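Local structure of Exo-beta-1,4-mannosidase (4LYP) at residues Glu103-Asp106 against Tyr110-Arg113; Phe38-Ser43 against Gly47-Gly52. The protein probably cleaves terminal beta-linked mannose residues from the non-reducing ends of mannosides, as an extracellular exo-acting glycoside hydrolase family 5 enzyme with a TIM barrel. One frame throughout, in Å; residues are numbered along the deposited sequence.

Contact 1 (Glu103-Asp106 against Tyr110-Arg113); sequences EGPD and YRMR
Arg111 NH2 is gripped by two successive backbone carbonyls, Glu103 O at 2.9 Å and, through a weak and more bent bond, Gly104 O. Gly104 O lies in the guanidinium plane at its edge; Glu103 O sits 29° out of that plane, and NH2 in turn stands above the Glu103 carbonyl plane instead of on a lone pair. CD of Arg111 comes within 3.5 Å of Glu103 O, and the bend at chi3 (69°) then turns the guanidinium toward the two carbonyls. At its other terminal nitrogen, NH1 donates to Gln161 of helix 158-167, so the buried guanidinium ties this loop to that helix. Both segments belong to the long loop that follows strand 95-99 of the TIM barrel and precedes helix 125-140. A cis peptide bond precedes Pro105 and turns the chain there. Beyond it, Arg113 NE donates to Asp106 O at 2.8 Å, with Asp106 O lying 25° out of the guanidinium plane, while NH1 of the same group reaches Tyr405 O. Two waters fill in between: both donate to Met112 O, one also to Glu103 O and the other to Asp106 OD1 at 2.8 Å, a carboxylate oxygen that also bonds Ser115 OG.

Contact 2 (Phe38-Ser43 against Gly47-Gly52); sequences FVKIAS and GFTRYG
Gly47 O accepts the N-H of Ala42 at 2.8 Å and also lies 3.4 Å from Ala42 CB, closing the turn end of the pairing; Gly47 itself touches a bound guanidine. Phe48 forms a non-hydrogen-bonded pair with Ile41, and their side chains diverge from one another, yet Ile41 CD1 bends back to lie 3.7 Å from Phe48 CE1. Lys40 O meets the Phe48 ring at its edge, in plane, and also takes a CA-H...O contact from Phe48 CA. The ring also packs edge-to-face with Tyr287, and Leu262 of strand 262-264 adds to its apolar surroundings. Thr49 and Lys40 are the hydrogen-bonded pair of this antiparallel beta hairpin, whose second strand also pairs antiparallel with barrel strand 53-61. Lys40 N donates to Thr49 O at 2.9 Å, and Thr49 N returns a bond to Lys40 O at 2.8 Å. With chi1 at 67°, Thr49 OG1 faces Lys40 CB while CG2 lies against Ala42, 4.0 Å from its CB. A water lies 2.8 Å from Thr49 OG1. Lys40 NZ folds back onto Phe38 O, in the carbonyl plane on a lone pair, and has a further acceptor in Glu35 O. Arg50 runs extended, its CD 4.0 Å from Val39 CG2, to reach Ala37 O through NE, with Tyr51 OH over one face of its guanidinium. A second water joins Gly52 N to Thr49 OG1 and Lys40 NZ.

Contact 2 comes first along the chain, in the hairpin of strands 40-41 and 48-50 that leads directly into strand 53-61. Contact 1 follows in the loop after strand 95-99, a parallel neighbour of strand 53-61, so the sheet connects the two regions although contact 1 itself contains no strand. Their centres lie 36 Å apart on opposite sides of the chain's centre, and the nearest atoms are about 23 Å from each other. The hairpin of contact 2 extends the sheet at the periphery and borders one guanidine pocket through Gly47. Contact 1 instead lies within a long loop packed against helix 158-167; neither contact contributes residues to the other guanidine pocket, which contains Glu238 and Glu416.

Contact 1 (Glu103-Asp106 against Tyr110-Arg113)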
ATOM      1  N   GLU A 103      13.149  -4.505  -6.155  1.00  6.96           N
ATOM      2  CA  GLU A 103      14.559  -4.526  -6.448  1.00  7.41           C
ATOM      3  C   GLU A 103      15.129  -5.909  -6.224  1.00  7.34           C
ATOM      4  O   GLU A 103      14.803  -6.599  -5.237  1.00  7.57           O
ATOM      5  CB  GLU A 103      15.304  -3.469  -5.618  1.00  8.49           C
ATOM      6  CG  GLU A 103      14.950  -2.040  -6.023  1.00  8.39           C
ATOM      7  CD  GLU A 103      13.620  -1.543  -5.422  1.00  7.73           C
ATOM      8  OE1 GLU A 103      13.307  -1.746  -4.269  1.00  8.57           O
ATOM      9  OE2 GLU A 103      12.930  -0.810  -6.208  1.00  8.61           O
ATOM     10  N   GLY A 104      16.053  -6.318  -7.115  1.00  7.54           N
ATOM     11  CA  GLY A 104      16.865  -7.523  -6.911  1.00  8.23           C
ATOM     12  C   GLY A 104      18.097  -7.207  -6.061  1.00  8.15           C
ATOM     13  O   GLY A 104      18.141  -6.155  -5.392  1.00  7.73           O
ATOM     14  N   PRO A 105      19.109  -8.057  -6.048  1.00  8.00           N
ATOM     15  CA  PRO A 105      19.193  -9.309  -6.863  1.00  8.29           C
ATOM     16  C   PRO A 105      18.184 -10.383  -6.429  1.00  7.85           C
ATOM     17  O   PRO A 105      17.650 -10.348  -5.296  1.00  8.10           O
ATOM     18  CB  PRO A 105      20.637  -9.757  -6.632  1.00  9.28           C
ATOM     19  CG  PRO A 105      21.032  -9.195  -5.366  1.00 13.30           C
ATOM     20  CD  PRO A 105      20.339  -7.858  -5.206  1.00  9.05           C
ATOM     21  N   ASP A 106      17.971 -11.358  -7.303  1.00  7.86           N
ATOM     22  CA  ASP A 106      16.901 -12.329  -7.137  1.00  7.61           C
ATOM     23  C   ASP A 106      17.306 -13.556  -6.331  1.00  7.01           C
ATOM     24  O   ASP A 106      16.580 -14.552  -6.299  1.00  7.63           O
ATOM     25  CB  ASP A 106      16.392 -12.777  -8.532  1.00  8.87           C
ATOM     26  CG  ASP A 106      15.637 -11.616  -9.268  1.00  7.86           C
ATOM     27  OD1 ASP A 106      14.800 -10.993  -8.556  1.00  8.43           O
ATOM     28  OD2 ASP A 106      15.866 -11.394 -10.436  1.00  9.69           O
ATOM     29  N   TYR A 110      13.146 -13.102   1.685  1.00  8.03           N
ATOM     30  CA  TYR A 110      12.188 -12.155   2.253  1.00  7.34           C
ATOM     31  C   TYR A 110      11.649 -11.158   1.238  1.00  7.38           C
ATOM     32  O   TYR A 110      11.065 -10.133   1.664  1.00  8.95           O
ATOM     33  CB  TYR A 110      12.734 -11.408   3.493  1.00  8.46           C
ATOM     34  CG  TYR A 110      13.442 -12.309   4.476  1.00  8.78           C
ATOM     35  CD1 TYR A 110      12.829 -13.440   5.014  1.00  9.77           C
ATOM     36  CD2 TYR A 110      14.772 -12.069   4.758  1.00 10.30           C
ATOM     37  CE1 TYR A 110      13.535 -14.313   5.859  1.00 12.08           C
ATOM     38  CE2 TYR A 110      15.514 -12.898   5.621  1.00 12.73           C
ATOM     39  CZ  TYR A 110      14.912 -14.007   6.123  1.00 13.68           C
ATOM     40  OH  TYR A 110      15.608 -14.876   6.934  1.00 18.52           O
ATOM     41  N   ARG A 111      11.762 -11.383  -0.079  1.00  6.70           N
ATOM     42  CA  ARG A 111      11.325 -10.382  -1.024  1.00  7.04           C
ATOM     43  C   ARG A 111      10.661 -10.988  -2.253  1.00  6.80           C
ATOM     44  O   ARG A 111      10.840 -12.162  -2.653  1.00  7.34           O
ATOM     45  CB  ARG A 111      12.442  -9.419  -1.497  1.00  6.99           C
ATOM     46  CG  ARG A 111      13.591 -10.113  -2.289  1.00  7.31           C
ATOM     47  CD  ARG A 111      14.596  -9.121  -2.814  1.00  7.60           C
ATOM     48  NE  ARG A 111      15.352  -8.533  -1.739  1.00  7.38           N
ATOM     49  CZ  ARG A 111      16.431  -7.737  -1.933  1.00  7.06           C
ATOM     50  NH1 ARG A 111      17.148  -7.367  -0.905  1.00  7.67           N
ATOM     51  NH2 ARG A 111      16.682  -7.319  -3.172  1.00  7.48           N
ATOM     52  N   MET A 112       9.902 -10.145  -2.953  1.00  7.01           N
ATOM     53  CA  MET A 112       9.232 -10.503  -4.182  1.00  6.97           C
ATOM     54  C   MET A 112      10.216 -10.989  -5.208  1.00  6.69           C
ATOM     55  O   MET A 112      11.258 -10.370  -5.441  1.00  7.42           O
ATOM     56  CB  MET A 112       8.584  -9.237  -4.733  1.00  8.13           C
ATOM     57  CG  MET A 112       7.441  -8.709  -3.811  1.00  8.41           C
ATOM     58  SD  MET A 112       7.127  -6.905  -3.926  1.00  9.59           S
ATOM     59  CE  MET A 112       6.447  -6.701  -5.571  1.00 12.85           C
ATOM     60  N   ARG A 113       9.880 -12.084  -5.870  1.00  6.69           N
ATOM     61  CA  ARG A 113      10.732 -12.672  -6.886  1.00  6.93           C
ATOM     62  C   ARG A 113       9.836 -13.163  -8.039  1.00  7.03           C
ATOM     63  O   ARG A 113       8.799 -13.786  -7.781  1.00  7.46           O
ATOM     64  CB  ARG A 113      11.529 -13.886  -6.311  1.00  7.14           C
ATOM     65  CG  ARG A 113      12.622 -14.391  -7.250  1.00  7.95           C
ATOM     66  CD  ARG A 113      13.284 -15.655  -6.766  1.00  8.54           C
ATOM     67  NE  ARG A 113      14.012 -15.465  -5.530  1.00  8.19           N
ATOM     68  CZ  ARG A 113      13.902 -16.081  -4.359  1.00  8.11           C
ATOM     69  NH1 ARG A 113      12.959 -16.987  -4.190  1.00  8.26           N
ATOM     70  NH2 ARG A 113      14.785 -15.802  -3.359  1.00  9.60           N
TER
HETATM   71  O   HOH W   1      11.930  -7.608  -4.681  1.00  8.66           O
HETATM   72  O   HOH W   2      13.960 -10.803  -5.907  1.00 10.07           O

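Contact 2 (Phe38-Ser43 against Gly47-Gly52)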
ATOM      1  N   PHE A  38      -8.881  12.698 -14.245  1.00 10.92           N
ATOM      2  CA  PHE A  38      -7.803  12.606 -13.246  1.00 10.74           C
ATOM      3  C   PHE A  38      -8.385  12.886 -11.886  1.00  9.50           C
ATOM      4  O   PHE A  38      -9.165  13.846 -11.688  1.00 11.48           O
ATOM      5  CB  PHE A  38      -6.689  13.602 -13.558  1.00 11.23           C
ATOM      6  CG  PHE A  38      -5.852  13.182 -14.742  1.00 10.58           C
ATOM      7  CD1 PHE A  38      -4.622  12.517 -14.577  1.00 11.10           C
ATOM      8  CD2 PHE A  38      -6.292  13.394 -16.049  1.00 13.31           C
ATOM      9  CE1 PHE A  38      -3.916  12.049 -15.636  1.00 12.01           C
ATOM     10  CE2 PHE A  38      -5.540  12.918 -17.117  1.00 13.95           C
ATOM     11  CZ  PHE A  38      -4.311  12.302 -16.902  1.00 12.21           C
ATOM     12  N   VAL A  39      -7.924  12.122 -10.890  1.00  9.10           N
ATOM     13  CA  VAL A  39      -8.322  12.424  -9.494  1.00  9.43           C
ATOM     14  C   VAL A  39      -7.587  13.681  -9.086  1.00  8.73           C
ATOM     15  O   VAL A  39      -6.389  13.850  -9.363  1.00  9.51           O
ATOM     16  CB  VAL A  39      -7.981  11.225  -8.576  1.00  8.58           C
ATOM     17  CG1 VAL A  39      -8.391  11.570  -7.145  1.00  9.54           C
ATOM     18  CG2 VAL A  39      -8.655   9.978  -9.046  1.00 10.24           C
ATOM     19  N   LYS A  40      -8.304  14.576  -8.363  1.00  8.92           N
ATOM     20  CA  LYS A  40      -7.745  15.883  -7.983  1.00  9.79           C
ATOM     21  C   LYS A  40      -8.061  16.104  -6.523  1.00  9.28           C
ATOM     22  O   LYS A  40      -8.890  15.399  -5.920  1.00  9.13           O
ATOM     23  CB  LYS A  40      -8.400  17.018  -8.804  1.00 11.22           C
ATOM     24  CG  LYS A  40      -8.316  16.759 -10.280  1.00 13.86           C
ATOM     25  CD  LYS A  40      -9.062  17.812 -11.109  1.00 14.30           C
ATOM     26  CE  LYS A  40      -9.143  17.369 -12.595  1.00 15.85           C
ATOM     27  NZ  LYS A  40     -10.144  16.205 -12.805  1.00 16.50           N
ATOM     28  N   ILE A  41      -7.446  17.123  -5.941  1.00  9.33           N
ATOM     29  CA  ILE A  41      -7.864  17.594  -4.603  1.00  9.83           C
ATOM     30  C   ILE A  41      -8.976  18.632  -4.856  1.00 11.07           C
ATOM     31  O   ILE A  41      -8.834  19.526  -5.690  1.00 13.93           O
ATOM     32  CB  ILE A  41      -6.697  18.240  -3.830  1.00  9.48           C
ATOM     33  CG1 ILE A  41      -5.453  17.349  -3.824  1.00 10.59           C
ATOM     34  CG2 ILE A  41      -7.188  18.645  -2.405  1.00 11.08           C
ATOM     35  CD1 ILE A  41      -5.735  16.009  -3.156  1.00 10.08           C
ATOM     36  N   ALA A  42     -10.059  18.502  -4.124  1.00 10.64           N
ATOM     37  CA  ALA A  42     -11.056  19.562  -4.120  1.00 11.54           C
ATOM     38  C   ALA A  42     -10.387  20.918  -3.871  1.00 13.50           C
ATOM     39  O   ALA A  42      -9.494  21.045  -3.044  1.00 13.48           O
ATOM     40  CB  ALA A  42     -12.062  19.312  -3.054  1.00 12.91           C
ATOM     41  N   SER A  43     -10.884  21.986  -4.508  1.00 15.77           N
ATOM     42  CA  SER A  43     -10.312  23.337  -4.337  1.00 15.95           C
ATOM     43  C   SER A  43     -10.353  23.784  -2.864  1.00 16.58           C
ATOM     44  O   SER A  43      -9.429  24.521  -2.449  1.00 18.62           O
ATOM     45  CB  SER A  43     -11.074  24.330  -5.170  1.00 17.54           C
ATOM     46  OG  SER A  43     -12.412  24.392  -4.691  1.00 20.42           O
ATOM     47  N   GLY A  47     -11.337  16.951   0.333  1.00 10.91           N
ATOM     48  CA  GLY A  47     -11.541  15.650  -0.278  1.00 10.60           C
ATOM     49  C   GLY A  47     -10.941  15.638  -1.637  1.00  8.97           C
ATOM     50  O   GLY A  47     -10.283  16.606  -2.076  1.00 10.75           O
ATOM     51  N   PHE A  48     -11.170  14.512  -2.306  1.00  9.09           N
ATOM     52  CA  PHE A  48     -10.777  14.320  -3.697  1.00  9.29           C
ATOM     53  C   PHE A  48     -11.954  14.606  -4.616  1.00  8.40           C
ATOM     54  O   PHE A  48     -13.122  14.560  -4.163  1.00  9.19           O
ATOM     55  CB  PHE A  48     -10.339  12.872  -3.956  1.00  8.91           C
ATOM     56  CG  PHE A  48      -9.215  12.436  -3.079  1.00  7.97           C
ATOM     57  CD1 PHE A  48      -7.919  12.940  -3.266  1.00  8.59           C
ATOM     58  CD2 PHE A  48      -9.384  11.484  -2.078  1.00  8.53           C
ATOM     59  CE1 PHE A  48      -6.848  12.568  -2.476  1.00  9.11           C
ATOM     60  CE2 PHE A  48      -8.335  11.087  -1.293  1.00  8.41           C
ATOM     61  CZ  PHE A  48      -7.048  11.602  -1.469  1.00  8.97           C
ATOM     62  N   THR A  49     -11.673  14.839  -5.912  1.00  9.39           N
ATOM     63  CA  THR A  49     -12.713  14.885  -6.938  1.00  9.94           C
ATOM     64  C   THR A  49     -12.260  14.033  -8.086  1.00  8.96           C
ATOM     65  O   THR A  49     -11.077  13.806  -8.308  1.00  9.35           O
ATOM     66  CB  THR A  49     -13.014  16.336  -7.411  1.00 10.26           C
ATOM     67  OG1 THR A  49     -11.908  16.873  -8.110  1.00 11.94           O
ATOM     68  CG2 THR A  49     -13.340  17.246  -6.234  1.00 12.62           C
ATOM     69  N   ARG A  50     -13.240  13.623  -8.892  1.00  9.44           N
ATOM     70  CA  ARG A  50     -12.992  12.938 -10.172  1.00 10.12           C
ATOM     71  C   ARG A  50     -14.269  13.148 -10.998  1.00  9.68           C
ATOM     72  O   ARG A  50     -15.382  13.037 -10.406  1.00  9.89           O
ATOM     73  CB  ARG A  50     -12.712  11.424  -9.974  1.00 10.01           C
ATOM     74  CG  ARG A  50     -12.079  10.842 -11.225  1.00  9.78           C
ATOM     75  CD  ARG A  50     -11.967   9.327 -11.110  1.00  9.36           C
ATOM     76  NE  ARG A  50     -11.115   8.831 -12.204  1.00  9.37           N
ATOM     77  CZ  ARG A  50     -11.040   7.575 -12.631  1.00  8.28           C
ATOM     78  NH1 ARG A  50     -11.876   6.627 -12.151  1.00  9.72           N
ATOM     79  NH2 ARG A  50     -10.090   7.247 -13.531  1.00  9.04           N
ATOM     80  N   TYR A  51     -14.124  13.446 -12.298  1.00 10.76           N
ATOM     81  CA  TYR A  51     -15.339  13.637 -13.121  1.00 12.74           C
ATOM     82  C   TYR A  51     -16.220  14.745 -12.549  1.00 12.36           C
ATOM     83  O   TYR A  51     -17.454  14.683 -12.727  1.00 13.70           O
ATOM     84  CB  TYR A  51     -16.132  12.350 -13.367  1.00 13.77           C
ATOM     85  CG  TYR A  51     -15.373  11.172 -13.897  1.00 14.03           C
ATOM     86  CD1 TYR A  51     -14.819  11.206 -15.180  1.00 16.06           C
ATOM     87  CD2 TYR A  51     -15.202  10.030 -13.084  1.00 15.50           C
ATOM     88  CE1 TYR A  51     -14.126  10.082 -15.682  1.00 17.53           C
ATOM     89  CE2 TYR A  51     -14.501   8.919 -13.589  1.00 19.55           C
ATOM     90  CZ  TYR A  51     -13.930   8.966 -14.822  1.00 17.69           C
ATOM     91  OH  TYR A  51     -13.283   7.873 -15.383  1.00 23.07           O
ATOM     92  N   GLY A  52     -15.610  15.766 -11.948  1.00 13.19           N
ATOM     93  CA  GLY A  52     -16.408  16.931 -11.463  1.00 14.53           C
ATOM     94  C   GLY A  52     -17.219  16.634 -10.232  1.00 11.85           C
ATOM     95  O   GLY A  52     -18.059  17.463  -9.878  1.00 14.74           O
TER
HETATM   96  O   HOH W   3     -12.729  16.524 -11.036  1.00  6.95           O
HETATM   97  O   HOH W   4     -11.242  19.551  -8.021  1.00 27.07           O